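PDB 3Q9T: choline dehydrogenase and related flavoproteins from Aspergillus oryzae, which oxidises formate as a member of the glucose-methanol-choline oxidoreductase family, carrying 8-formyl-FAD as its flavin cofactor. Local coordinates for residues 63-69 and 82-88; 227-231 and 439-443; 402-406 and 506-510. All coordinates share one frame; numbering follows the deposited sequence.

How the contacts relate
The three contacts follow a single long cofactor, and their chemistry changes with their place along it. Contact 1 is buried and the most polar, its two nearby segments joined by backbone bonds, a carboxylate, and a lysine over the W65 indole. Contact 3 is also buried but relies on rings and one glutamine amide beside the flavin. Contact 2 lies at the surface, where an outer strand meets a loop turn next to the adenine, with a stacked pair and a water. Contact 1 touches both others: K68 O bonds Q443 NE2, and R86 NH2 reaches F509 O weakly. Contacts 2 and 3 stay about 12 Å apart at their nearest atoms.

Contact 1. Residues 63-69 and 82-88; sequences YDWAYKT and KPNTRGK. With FAY ([(2R,3S,4R,5R)-5-(6-amino-9H-purin-9-yl)-3,4-dihydroxytetrahydrofuran-2-yl]methyl (2R,3S,4S)-5-(8-formyl-7-methyl-2,4-dioxo-3,4-dihydrobenzo[g]pteridin-10(2H)-yl)-2,3,4-trihydroxypentyl dihydrogen diphosphate), chain D.
The W65 indole has K88 on one face and the Y67 hydroxyl, toward the rim, on the other. The extended K88 chain sets CB 3.6 Å from the centroid of the W65 five-membered ring (a CH-pi contact) and NZ in a cation-pi position over the six-membered ring. Y67 OH is itself hydrogen-bonded to E270. At the indole edge, NE1 makes weak bonds to G87 O and to FAY O2B, the latter at 3.2 Å, so the tryptophan meets the ribose of the adenosine half. R86 CG abuts the edge of the Y67 ring, 3.7 Å from Y67 CE2. W65, T85, R86, G87 and K88 all line the FAD pocket. The two segments pair as antiparallel strands at Y67 and N84, a hydrogen-bonded pair in which N84 N reaches Y67 O at 2.6 Å, while D64 and G87 form a separate bridge. The D64 carboxylate ties both segments together. With CG anti to the backbone N (chi1 -177°), its OD1 accepts from A66 N, an Asx turn, and from R86 N, the donors arriving from opposite faces of the carboxylate plane. T85 OG1 donates to D64 OD2 at 2.7 Å, and N60 N also bonds that oxygen. Farther along, where a cis peptide precedes P83, the K82 chain bends at its end (chi4 65°) to bring NZ within 2.6 Å of A66 O, in the carbonyl plane.

Contact 2. Residues 227-231 and 439-443; sequences VHSKR and DPFQQ. With FAY ([(2R,3S,4R,5R)-5-(6-amino-9H-purin-9-yl)-3,4-dihydroxytetrahydrofuran-2-yl]methyl (2R,3S,4S)-5-(8-formyl-7-methyl-2,4-dioxo-3,4-dihydrobenzo[g]pteridin-10(2H)-yl)-2,3,4-trihydroxypentyl dihydrogen diphosphate), chain D.
K230 and P440 bring the two backbones nearest, their CA atoms 5.4 Å apart, as residues 227-231 of the outer strand 227-235 pass a loop folded into a type I beta turn from D439 to Q442. No backbone pairing joins the segments. The strand carries a classic beta bulge, K230 and R231 both facing T245, and the loop corner is tightened by an Asx turn in which D439 OD1 accepts from F441 N. H228 and P440 carry most of the contact. The histidine CG is anti to the backbone N (chi1 -163°), which sends the imidazole out toward the turn. The F441 ring forms an offset stack on one face, centroids 4.3 Å apart and planes at 24°; FAY N6A lies over the opposite face. At the imidazole edge NE2 donates to P440 O at 2.7 Å, staying close to the ring plane but approaching from above the plane of the carbonyl. F441 at the face and P440 O at the edge thus hold the imidazole; P440 O also accepts from K273 NZ. The pyrrolidine of P440 fills in beside the strand, with CB 3.6 Å from S229 O. Water 1 lies within 2.7 Å of S229 O and 2.9 Å of P440 O, with a weak bond from FAY N6A. S229 N donates nearly straight to FAY N1A at 2.9 Å, and this use of a main-chain amide to read the purine edge is in keeping with the adenine site of the FAD-binding Rossmann-type domain of GMC oxidoreductases.

Contact 3. Residues 402-406 and 506-510; sequences TAFQW and QTAFH. With FAY ([(2R,3S,4R,5R)-5-(6-amino-9H-purin-9-yl)-3,4-dihydroxytetrahydrofuran-2-yl]methyl (2R,3S,4S)-5-(8-formyl-7-methyl-2,4-dioxo-3,4-dihydrobenzo[g]pteridin-10(2H)-yl)-2,3,4-trihydroxypentyl dihydrogen diphosphate), chain D.
Q506 lies over one face of the W406 indole, its CB 3.7 Å from the centroid of the six-membered ring in a CH-pi contact and its OE1 above the plane nearer the rim. A first torsion of 59° places Q506 CG between the backbone N and the carbonyl carbon, and the extended chain then crosses the indole face obliquely. The amide plane is turned 36° from the ring. From there NE2 donates to A403 O at 3.2 Å, and to T507 O at 3.1 Å, both acceptors lying in the amide plane. A403 O is shared, since W406 NE1 reaches it at 2.8 Å from above its carbonyl plane. Water 2 joins W406 N to Q506 OE1, donating to the latter. T507 CG2 meets W406 CH2 at the indole edge. F509 meets F404 with its ring edge, CE2 to CE1 3.9 Å, and sets one face on FAY C7M, 3.5 Å from its CD1. With NE2 giving its hydrogens to two carbonyl oxygens and OE1 accepting from water 2, the buried amide is satisfied and its rotation fixed, and it links the loop 402-406 to the turn after strand 506-507, where F509 sits against the flavin methyl.

Contact 1. Residues 63-69 and 82-88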
# COMPACT_ATOMS: atom_id res chain seq x y z
N TYR A 63 9.46 -20.36 6.45
CA TYR A 63 9.96 -19.95 7.76
C TYR A 63 9.65 -18.48 8.08
O TYR A 63 10.20 -17.90 9.02
CB TYR A 63 11.47 -20.26 7.87
CG TYR A 63 11.74 -21.68 7.42
CD1 TYR A 63 11.26 -22.75 8.15
CD2 TYR A 63 12.40 -21.94 6.22
CE1 TYR A 63 11.46 -24.04 7.74
CE2 TYR A 63 12.62 -23.23 5.80
CZ TYR A 63 12.14 -24.28 6.57
OH TYR A 63 12.32 -25.57 6.18
N ASP A 64 8.74 -17.89 7.30
CA ASP A 64 8.39 -16.49 7.46
C ASP A 64 6.89 -16.30 7.72
O ASP A 64 6.07 -16.63 6.87
CB ASP A 64 8.80 -15.72 6.19
CG ASP A 64 8.54 -14.23 6.30
OD1 ASP A 64 7.98 -13.79 7.33
OD2 ASP A 64 8.89 -13.51 5.34
N TRP A 65 6.55 -15.72 8.88
CA TRP A 65 5.18 -15.33 9.17
C TRP A 65 4.59 -14.50 8.03
O TRP A 65 3.42 -14.61 7.73
CB TRP A 65 5.09 -14.55 10.49
CG TRP A 65 5.33 -15.40 11.71
CD1 TRP A 65 6.52 -15.57 12.38
CD2 TRP A 65 4.36 -16.19 12.41
NE1 TRP A 65 6.35 -16.42 13.45
CE2 TRP A 65 5.03 -16.82 13.49
CE3 TRP A 65 2.99 -16.42 12.23
CZ2 TRP A 65 4.38 -17.67 14.38
CZ3 TRP A 65 2.34 -17.26 13.12
CH2 TRP A 65 3.03 -17.87 14.18
N ALA A 66 5.43 -13.67 7.42
CA ALA A 66 5.06 -12.90 6.25
C ALA A 66 3.82 -12.05 6.50
O ALA A 66 2.88 -12.04 5.71
CB ALA A 66 4.88 -13.81 5.01
N TYR A 67 3.83 -11.32 7.61
CA TYR A 67 2.74 -10.42 7.95
C TYR A 67 2.53 -9.28 6.96
O TYR A 67 3.48 -8.69 6.43
CB TYR A 67 2.99 -9.79 9.32
CG TYR A 67 3.11 -10.76 10.46
CD1 TYR A 67 2.05 -11.58 10.83
CD2 TYR A 67 4.29 -10.84 11.21
CE1 TYR A 67 2.16 -12.47 11.89
CE2 TYR A 67 4.40 -11.72 12.27
CZ TYR A 67 3.33 -12.53 12.60
OH TYR A 67 3.44 -13.40 13.65
N LYS A 68 1.26 -8.95 6.74
CA LYS A 68 0.90 -7.64 6.22
C LYS A 68 1.12 -6.62 7.33
O LYS A 68 0.75 -6.88 8.49
CB LYS A 68 -0.58 -7.61 5.84
CG LYS A 68 -0.96 -8.53 4.68
CD LYS A 68 -2.46 -8.47 4.45
CE LYS A 68 -2.84 -9.06 3.09
NZ LYS A 68 -4.33 -9.07 2.95
N THR A 69 1.74 -5.49 7.01
CA THR A 69 1.76 -4.36 7.94
C THR A 69 1.81 -3.00 7.26
O THR A 69 2.43 -2.82 6.22
CB THR A 69 2.89 -4.46 9.05
OG1 THR A 69 3.97 -3.58 8.75
CG2 THR A 69 3.38 -5.85 9.23
N LYS A 82 3.47 -6.50 2.37
CA LYS A 82 3.65 -7.89 2.73
C LYS A 82 4.74 -8.43 1.83
O LYS A 82 4.69 -8.22 0.63
CB LYS A 82 2.35 -8.67 2.56
CG LYS A 82 2.48 -10.17 2.64
CD LYS A 82 1.18 -10.82 2.24
CE LYS A 82 1.25 -12.32 2.28
NZ LYS A 82 1.46 -12.77 3.65
N PRO A 83 5.71 -9.15 2.40
CA PRO A 83 5.75 -9.60 3.79
C PRO A 83 6.53 -8.67 4.71
O PRO A 83 7.58 -8.18 4.35
CB PRO A 83 6.53 -10.92 3.68
CG PRO A 83 7.54 -10.62 2.60
CD PRO A 83 6.77 -9.78 1.59
N ASN A 84 6.03 -8.47 5.92
CA ASN A 84 6.84 -7.90 6.97
C ASN A 84 7.44 -9.10 7.70
O ASN A 84 6.81 -9.65 8.59
CB ASN A 84 6.01 -7.06 7.92
CG ASN A 84 6.85 -6.35 8.95
OD1 ASN A 84 6.34 -5.80 9.93
ND2 ASN A 84 8.15 -6.31 8.71
N THR A 85 8.64 -9.48 7.30
CA THR A 85 9.24 -10.76 7.67
C THR A 85 9.53 -10.92 9.17
O THR A 85 10.04 -10.00 9.82
CB THR A 85 10.54 -10.95 6.84
OG1 THR A 85 10.20 -11.15 5.45
CG2 THR A 85 11.39 -12.10 7.36
N ARG A 86 9.18 -12.09 9.70
CA ARG A 86 9.46 -12.50 11.08
C ARG A 86 9.71 -13.99 11.04
O ARG A 86 9.09 -14.68 10.24
CB ARG A 86 8.24 -12.26 11.97
CG ARG A 86 7.98 -10.81 12.37
CD ARG A 86 9.03 -10.31 13.32
NE ARG A 86 9.91 -9.34 12.68
CZ ARG A 86 10.92 -8.73 13.28
NH1 ARG A 86 11.20 -9.00 14.55
NH2 ARG A 86 11.65 -7.84 12.62
N GLY A 87 10.59 -14.48 11.91
CA GLY A 87 10.93 -15.90 11.91
C GLY A 87 9.83 -16.80 12.47
O GLY A 87 9.29 -16.56 13.55
N LYS A 88 9.50 -17.84 11.73
CA LYS A 88 8.55 -18.86 12.15
C LYS A 88 9.28 -20.20 12.10
O LYS A 88 9.36 -20.85 11.05
CB LYS A 88 7.32 -18.87 11.22
CG LYS A 88 6.14 -19.61 11.77
CD LYS A 88 4.96 -19.55 10.82
CE LYS A 88 3.95 -20.62 11.17
NZ LYS A 88 2.75 -20.55 10.31
P FAY D . 12.28 -11.88 19.61
N1 FAY D . 18.64 -7.55 14.32
C2 FAY D . 20.03 -7.47 14.35
O2 FAY D . 20.61 -7.27 15.41
N3 FAY D . 20.77 -8.08 13.35
C4 FAY D . 20.20 -8.22 12.11
O4 FAY D . 20.93 -8.02 11.12
N5 FAY D . 18.20 -8.45 10.83
C6 FAY D . 16.34 -9.21 9.62
C7 FAY D . 15.04 -9.68 9.55
C8 FAY D . 14.27 -9.73 10.72
O8 FAY D . 12.34 -10.65 11.68
C9 FAY D . 14.86 -9.44 11.95
PA FAY D . 11.26 -13.71 17.70
C1' FAY D . 15.94 -8.54 14.54
C10 FAY D . 18.00 -7.93 13.17
N10 FAY D . 16.68 -8.39 13.21
N1A FAY D . 2.10 -19.61 18.57
O1A FAY D . 10.50 -13.49 16.44
C1B FAY D . 6.96 -17.75 17.89
O1P FAY D . 12.69 -12.94 20.59
C2' FAY D . 16.28 -9.87 15.25
O2' FAY D . 16.24 -10.87 14.29
C2A FAY D . 3.29 -20.29 18.73
O2A FAY D . 12.72 -14.01 17.49
C2B FAY D . 7.62 -17.37 16.58
O2B FAY D . 7.56 -18.39 15.60
O2P FAY D . 11.70 -10.66 20.32
C3' FAY D . 15.52 -10.36 16.53
O3' FAY D . 15.24 -11.76 16.58
N3A FAY D . 4.50 -19.65 18.51
C3B FAY D . 9.05 -17.12 17.02
O3B FAY D . 9.71 -18.36 17.09
O3P FAY D . 11.10 -12.44 18.66
C4' FAY D . 14.23 -9.64 16.84
O4' FAY D . 14.55 -8.25 16.78
C4A FAY D . 4.51 -18.35 18.13
C4B FAY D . 8.90 -16.63 18.44
O4B FAY D . 7.58 -16.92 18.84
C4X FAY D . 18.80 -8.14 12.03
C5' FAY D . 13.69 -10.05 18.23
O5' FAY D . 13.47 -11.43 18.57
C5A FAY D . 3.32 -17.64 17.97
C5B FAY D . 9.18 -15.14 18.54
O5B FAY D . 10.58 -14.96 18.48
C5X FAY D . 16.85 -8.71 10.81
C6A FAY D . 2.10 -18.28 18.19
N6A FAY D . 0.95 -17.64 17.94
N7A FAY D . 3.62 -16.38 17.60
C7M FAY D . 14.44 -9.92 8.19
C8A FAY D . 4.97 -16.26 17.54
C8M FAY D . 13.05 -10.58 10.70
C9A FAY D . 16.14 -8.88 12.02
N9A FAY D . 5.52 -17.46 17.85

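Contact 2. Residues 227-231 and 439-443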
# COMPACT_ATOMS: atom_id res chain seq x y z
N VAL A 227 3.13 -26.00 16.97
CA VAL A 227 1.89 -25.76 17.70
C VAL A 227 1.63 -24.27 17.77
O VAL A 227 2.55 -23.48 17.97
CB VAL A 227 1.91 -26.35 19.14
CG1 VAL A 227 2.06 -27.86 19.11
CG2 VAL A 227 3.01 -25.69 19.99
N HIS A 228 0.37 -23.90 17.59
CA HIS A 228 -0.02 -22.50 17.54
C HIS A 228 -0.73 -22.12 18.84
O HIS A 228 -1.71 -22.78 19.25
CB HIS A 228 -0.93 -22.28 16.34
CG HIS A 228 -1.07 -20.85 15.93
ND1 HIS A 228 -0.31 -20.28 14.94
CD2 HIS A 228 -1.90 -19.87 16.38
CE1 HIS A 228 -0.65 -19.01 14.79
NE2 HIS A 228 -1.62 -18.74 15.65
N SER A 229 -0.24 -21.09 19.51
CA SER A 229 -0.85 -20.65 20.76
C SER A 229 -2.28 -20.15 20.55
O SER A 229 -2.57 -19.39 19.61
CB SER A 229 -0.01 -19.56 21.43
OG SER A 229 0.04 -18.39 20.63
N LYS A 230 -3.16 -20.59 21.44
CA LYS A 230 -4.52 -20.10 21.44
C LYS A 230 -4.69 -19.01 22.48
O LYS A 230 -5.30 -17.98 22.21
CB LYS A 230 -5.50 -21.23 21.72
CG LYS A 230 -6.91 -20.75 21.85
CD LYS A 230 -7.82 -21.86 22.34
CE LYS A 230 -9.15 -21.30 22.83
NZ LYS A 230 -10.03 -22.39 23.36
N ARG A 231 -4.15 -19.25 23.68
CA ARG A 231 -4.45 -18.39 24.83
C ARG A 231 -3.55 -18.70 26.02
O ARG A 231 -3.11 -19.83 26.18
CB ARG A 231 -5.90 -18.62 25.26
CG ARG A 231 -6.47 -17.58 26.20
CD ARG A 231 -7.86 -18.03 26.65
NE ARG A 231 -8.81 -18.01 25.54
CZ ARG A 231 -9.96 -18.68 25.53
NH1 ARG A 231 -10.29 -19.45 26.56
NH2 ARG A 231 -10.76 -18.60 24.48
N ASP A 439 -9.71 -14.50 16.74
CA ASP A 439 -9.15 -15.69 16.09
C ASP A 439 -7.62 -15.72 16.25
O ASP A 439 -6.90 -14.86 15.72
CB ASP A 439 -9.53 -15.67 14.61
CG ASP A 439 -8.99 -16.85 13.83
OD1 ASP A 439 -8.15 -17.62 14.36
OD2 ASP A 439 -9.41 -17.00 12.67
N PRO A 440 -7.13 -16.72 17.01
CA PRO A 440 -5.70 -16.90 17.29
C PRO A 440 -4.86 -17.18 16.04
O PRO A 440 -3.64 -17.00 16.09
CB PRO A 440 -5.67 -18.11 18.23
CG PRO A 440 -7.03 -18.78 18.05
CD PRO A 440 -7.97 -17.66 17.77
N PHE A 441 -5.50 -17.59 14.94
CA PHE A 441 -4.78 -17.86 13.70
C PHE A 441 -4.76 -16.67 12.74
O PHE A 441 -4.20 -16.77 11.65
CB PHE A 441 -5.34 -19.10 13.00
CG PHE A 441 -5.11 -20.36 13.75
CD1 PHE A 441 -3.91 -21.03 13.63
CD2 PHE A 441 -6.09 -20.87 14.60
CE1 PHE A 441 -3.70 -22.21 14.33
CE2 PHE A 441 -5.88 -22.03 15.30
CZ PHE A 441 -4.69 -22.71 15.16
N GLN A 442 -5.36 -15.56 13.12
CA GLN A 442 -5.24 -14.36 12.30
C GLN A 442 -4.13 -13.46 12.82
O GLN A 442 -3.95 -13.28 14.03
CB GLN A 442 -6.55 -13.57 12.24
CG GLN A 442 -7.43 -13.96 11.08
CD GLN A 442 -8.73 -13.19 11.05
OE1 GLN A 442 -8.94 -12.25 11.83
NE2 GLN A 442 -9.63 -13.59 10.15
N GLN A 443 -3.38 -12.88 11.89
CA GLN A 443 -2.34 -11.94 12.28
C GLN A 443 -2.96 -10.73 13.00
O GLN A 443 -4.08 -10.32 12.70
CB GLN A 443 -1.53 -11.50 11.07
CG GLN A 443 -2.25 -10.58 10.11
CD GLN A 443 -1.27 -9.83 9.25
OE1 GLN A 443 -0.78 -10.37 8.25
NE2 GLN A 443 -0.93 -8.61 9.64
P FAY D . 12.28 -11.88 19.61
N1 FAY D . 18.64 -7.55 14.32
C2 FAY D . 20.03 -7.47 14.35
O2 FAY D . 20.61 -7.27 15.41
N3 FAY D . 20.77 -8.08 13.35
C4 FAY D . 20.20 -8.22 12.11
O4 FAY D . 20.93 -8.02 11.12
N5 FAY D . 18.20 -8.45 10.83
C6 FAY D . 16.34 -9.21 9.62
C7 FAY D . 15.04 -9.68 9.55
C8 FAY D . 14.27 -9.73 10.72
O8 FAY D . 12.34 -10.65 11.68
C9 FAY D . 14.86 -9.44 11.95
PA FAY D . 11.26 -13.71 17.70
C1' FAY D . 15.94 -8.54 14.54
C10 FAY D . 18.00 -7.93 13.17
N10 FAY D . 16.68 -8.39 13.21
N1A FAY D . 2.10 -19.61 18.57
O1A FAY D . 10.50 -13.49 16.44
C1B FAY D . 6.96 -17.75 17.89
O1P FAY D . 12.69 -12.94 20.59
C2' FAY D . 16.28 -9.87 15.25
O2' FAY D . 16.24 -10.87 14.29
C2A FAY D . 3.29 -20.29 18.73
O2A FAY D . 12.72 -14.01 17.49
C2B FAY D . 7.62 -17.37 16.58
O2B FAY D . 7.56 -18.39 15.60
O2P FAY D . 11.70 -10.66 20.32
C3' FAY D . 15.52 -10.36 16.53
O3' FAY D . 15.24 -11.76 16.58
N3A FAY D . 4.50 -19.65 18.51
C3B FAY D . 9.05 -17.12 17.02
O3B FAY D . 9.71 -18.36 17.09
O3P FAY D . 11.10 -12.44 18.66
C4' FAY D . 14.23 -9.64 16.84
O4' FAY D . 14.55 -8.25 16.78
C4A FAY D . 4.51 -18.35 18.13
C4B FAY D . 8.90 -16.63 18.44
O4B FAY D . 7.58 -16.92 18.84
C4X FAY D . 18.80 -8.14 12.03
C5' FAY D . 13.69 -10.05 18.23
O5' FAY D . 13.47 -11.43 18.57
C5A FAY D . 3.32 -17.64 17.97
C5B FAY D . 9.18 -15.14 18.54
O5B FAY D . 10.58 -14.96 18.48
C5X FAY D . 16.85 -8.71 10.81
C6A FAY D . 2.10 -18.28 18.19
N6A FAY D . 0.95 -17.64 17.94
N7A FAY D . 3.62 -16.38 17.60
C7M FAY D . 14.44 -9.92 8.19
C8A FAY D . 4.97 -16.26 17.54
C8M FAY D . 13.05 -10.58 10.70
C9A FAY D . 16.14 -8.88 12.02
N9A FAY D . 5.52 -17.46 17.85
O HOH W 1 -2.11 -16.94 18.51

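Contact 3. Residues 402-406 and 506-510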
# COMPACT_ATOMS: atom_id res chain seq x y z
N THR A 402 17.58 -8.20 -2.37
CA THR A 402 16.14 -8.26 -2.57
C THR A 402 15.41 -7.86 -1.31
O THR A 402 14.34 -7.29 -1.39
CB THR A 402 15.66 -9.67 -2.95
OG1 THR A 402 16.26 -10.62 -2.06
CG2 THR A 402 16.05 -10.00 -4.39
N ALA A 403 16.00 -8.17 -0.14
CA ALA A 403 15.36 -7.84 1.14
C ALA A 403 15.18 -6.34 1.34
O ALA A 403 14.43 -5.91 2.22
CB ALA A 403 16.15 -8.44 2.31
N PHE A 404 15.89 -5.54 0.55
CA PHE A 404 15.87 -4.09 0.72
C PHE A 404 15.38 -3.34 -0.52
O PHE A 404 15.65 -2.16 -0.67
CB PHE A 404 17.25 -3.59 1.09
CG PHE A 404 17.76 -4.13 2.39
CD1 PHE A 404 17.30 -3.63 3.60
CD2 PHE A 404 18.71 -5.16 2.41
CE1 PHE A 404 17.76 -4.12 4.80
CE2 PHE A 404 19.19 -5.65 3.63
CZ PHE A 404 18.71 -5.12 4.82
N GLN A 405 14.68 -4.05 -1.40
CA GLN A 405 14.22 -3.49 -2.67
C GLN A 405 12.90 -4.17 -2.99
O GLN A 405 12.82 -5.04 -3.87
CB GLN A 405 15.21 -3.77 -3.80
CG GLN A 405 16.52 -3.01 -3.71
CD GLN A 405 16.37 -1.54 -4.02
OE1 GLN A 405 16.63 -1.11 -5.14
NE2 GLN A 405 15.98 -0.74 -3.03
N TRP A 406 11.87 -3.79 -2.26
CA TRP A 406 10.64 -4.56 -2.24
C TRP A 406 9.83 -4.39 -3.53
O TRP A 406 8.98 -5.22 -3.83
CB TRP A 406 9.79 -4.17 -1.03
CG TRP A 406 10.35 -4.61 0.27
CD1 TRP A 406 11.50 -5.34 0.48
CD2 TRP A 406 9.78 -4.38 1.56
NE1 TRP A 406 11.67 -5.56 1.82
CE2 TRP A 406 10.63 -4.98 2.50
CE3 TRP A 406 8.63 -3.72 2.00
CZ2 TRP A 406 10.37 -4.95 3.87
CZ3 TRP A 406 8.38 -3.68 3.35
CH2 TRP A 406 9.24 -4.30 4.27
N GLN A 506 11.11 1.29 4.05
CA GLN A 506 10.61 0.01 4.56
C GLN A 506 11.03 -0.10 6.00
O GLN A 506 11.82 0.71 6.48
CB GLN A 506 11.20 -1.17 3.77
CG GLN A 506 12.72 -1.22 3.83
CD GLN A 506 13.28 -2.48 3.22
OE1 GLN A 506 13.37 -2.61 1.99
NE2 GLN A 506 13.65 -3.43 4.08
N THR A 507 10.53 -1.13 6.68
CA THR A 507 11.05 -1.48 8.00
C THR A 507 12.52 -1.85 7.89
O THR A 507 12.93 -2.52 6.94
CB THR A 507 10.28 -2.69 8.59
OG1 THR A 507 10.84 -3.03 9.86
CG2 THR A 507 10.38 -3.91 7.66
N ALA A 508 13.32 -1.44 8.86
CA ALA A 508 14.70 -1.93 8.92
C ALA A 508 14.74 -3.24 9.72
O ALA A 508 15.81 -3.73 10.06
CB ALA A 508 15.62 -0.88 9.53
N PHE A 509 13.56 -3.79 10.01
CA PHE A 509 13.39 -5.09 10.70
C PHE A 509 13.66 -5.07 12.21
O PHE A 509 14.01 -6.10 12.78
CB PHE A 509 14.23 -6.19 10.02
CG PHE A 509 13.97 -6.33 8.53
CD1 PHE A 509 12.76 -6.85 8.07
CD2 PHE A 509 14.93 -5.96 7.61
CE1 PHE A 509 12.52 -6.98 6.70
CE2 PHE A 509 14.69 -6.10 6.24
CZ PHE A 509 13.48 -6.62 5.79
N HIS A 510 13.46 -3.92 12.86
CA HIS A 510 13.71 -3.79 14.30
C HIS A 510 12.50 -3.36 15.15
O HIS A 510 12.65 -2.51 16.02
CB HIS A 510 14.86 -2.80 14.57
CG HIS A 510 16.03 -2.99 13.66
ND1 HIS A 510 16.82 -1.94 13.23
CD2 HIS A 510 16.55 -4.10 13.09
CE1 HIS A 510 17.76 -2.40 12.43
NE2 HIS A 510 17.62 -3.71 12.33
P FAY D . 12.28 -11.88 19.61
N1 FAY D . 18.64 -7.55 14.32
C2 FAY D . 20.03 -7.47 14.35
O2 FAY D . 20.61 -7.27 15.41
N3 FAY D . 20.77 -8.08 13.35
C4 FAY D . 20.20 -8.22 12.11
O4 FAY D . 20.93 -8.02 11.12
N5 FAY D . 18.20 -8.45 10.83
C6 FAY D . 16.34 -9.21 9.62
C7 FAY D . 15.04 -9.68 9.55
C8 FAY D . 14.27 -9.73 10.72
O8 FAY D . 12.34 -10.65 11.68
C9 FAY D . 14.86 -9.44 11.95
PA FAY D . 11.26 -13.71 17.70
C1' FAY D . 15.94 -8.54 14.54
C10 FAY D . 18.00 -7.93 13.17
N10 FAY D . 16.68 -8.39 13.21
N1A FAY D . 2.10 -19.61 18.57
O1A FAY D . 10.50 -13.49 16.44
C1B FAY D . 6.96 -17.75 17.89
O1P FAY D . 12.69 -12.94 20.59
C2' FAY D . 16.28 -9.87 15.25
O2' FAY D . 16.24 -10.87 14.29
C2A FAY D . 3.29 -20.29 18.73
O2A FAY D . 12.72 -14.01 17.49
C2B FAY D . 7.62 -17.37 16.58
O2B FAY D . 7.56 -18.39 15.60
O2P FAY D . 11.70 -10.66 20.32
C3' FAY D . 15.52 -10.36 16.53
O3' FAY D . 15.24 -11.76 16.58
N3A FAY D . 4.50 -19.65 18.51
C3B FAY D . 9.05 -17.12 17.02
O3B FAY D . 9.71 -18.36 17.09
O3P FAY D . 11.10 -12.44 18.66
C4' FAY D . 14.23 -9.64 16.84
O4' FAY D . 14.55 -8.25 16.78
C4A FAY D . 4.51 -18.35 18.13
C4B FAY D . 8.90 -16.63 18.44
O4B FAY D . 7.58 -16.92 18.84
C4X FAY D . 18.80 -8.14 12.03
C5' FAY D . 13.69 -10.05 18.23
O5' FAY D . 13.47 -11.43 18.57
C5A FAY D . 3.32 -17.64 17.97
C5B FAY D . 9.18 -15.14 18.54
O5B FAY D . 10.58 -14.96 18.48
C5X FAY D . 16.85 -8.71 10.81
C6A FAY D . 2.10 -18.28 18.19
N6A FAY D . 0.95 -17.64 17.94
N7A FAY D . 3.62 -16.38 17.60
C7M FAY D . 14.44 -9.92 8.19
C8A FAY D . 4.97 -16.26 17.54
C8M FAY D . 13.05 -10.58 10.70
C9A FAY D . 16.14 -8.88 12.02
N9A FAY D . 5.52 -17.46 17.85
O HOH W 2 12.04 -1.67 -0.26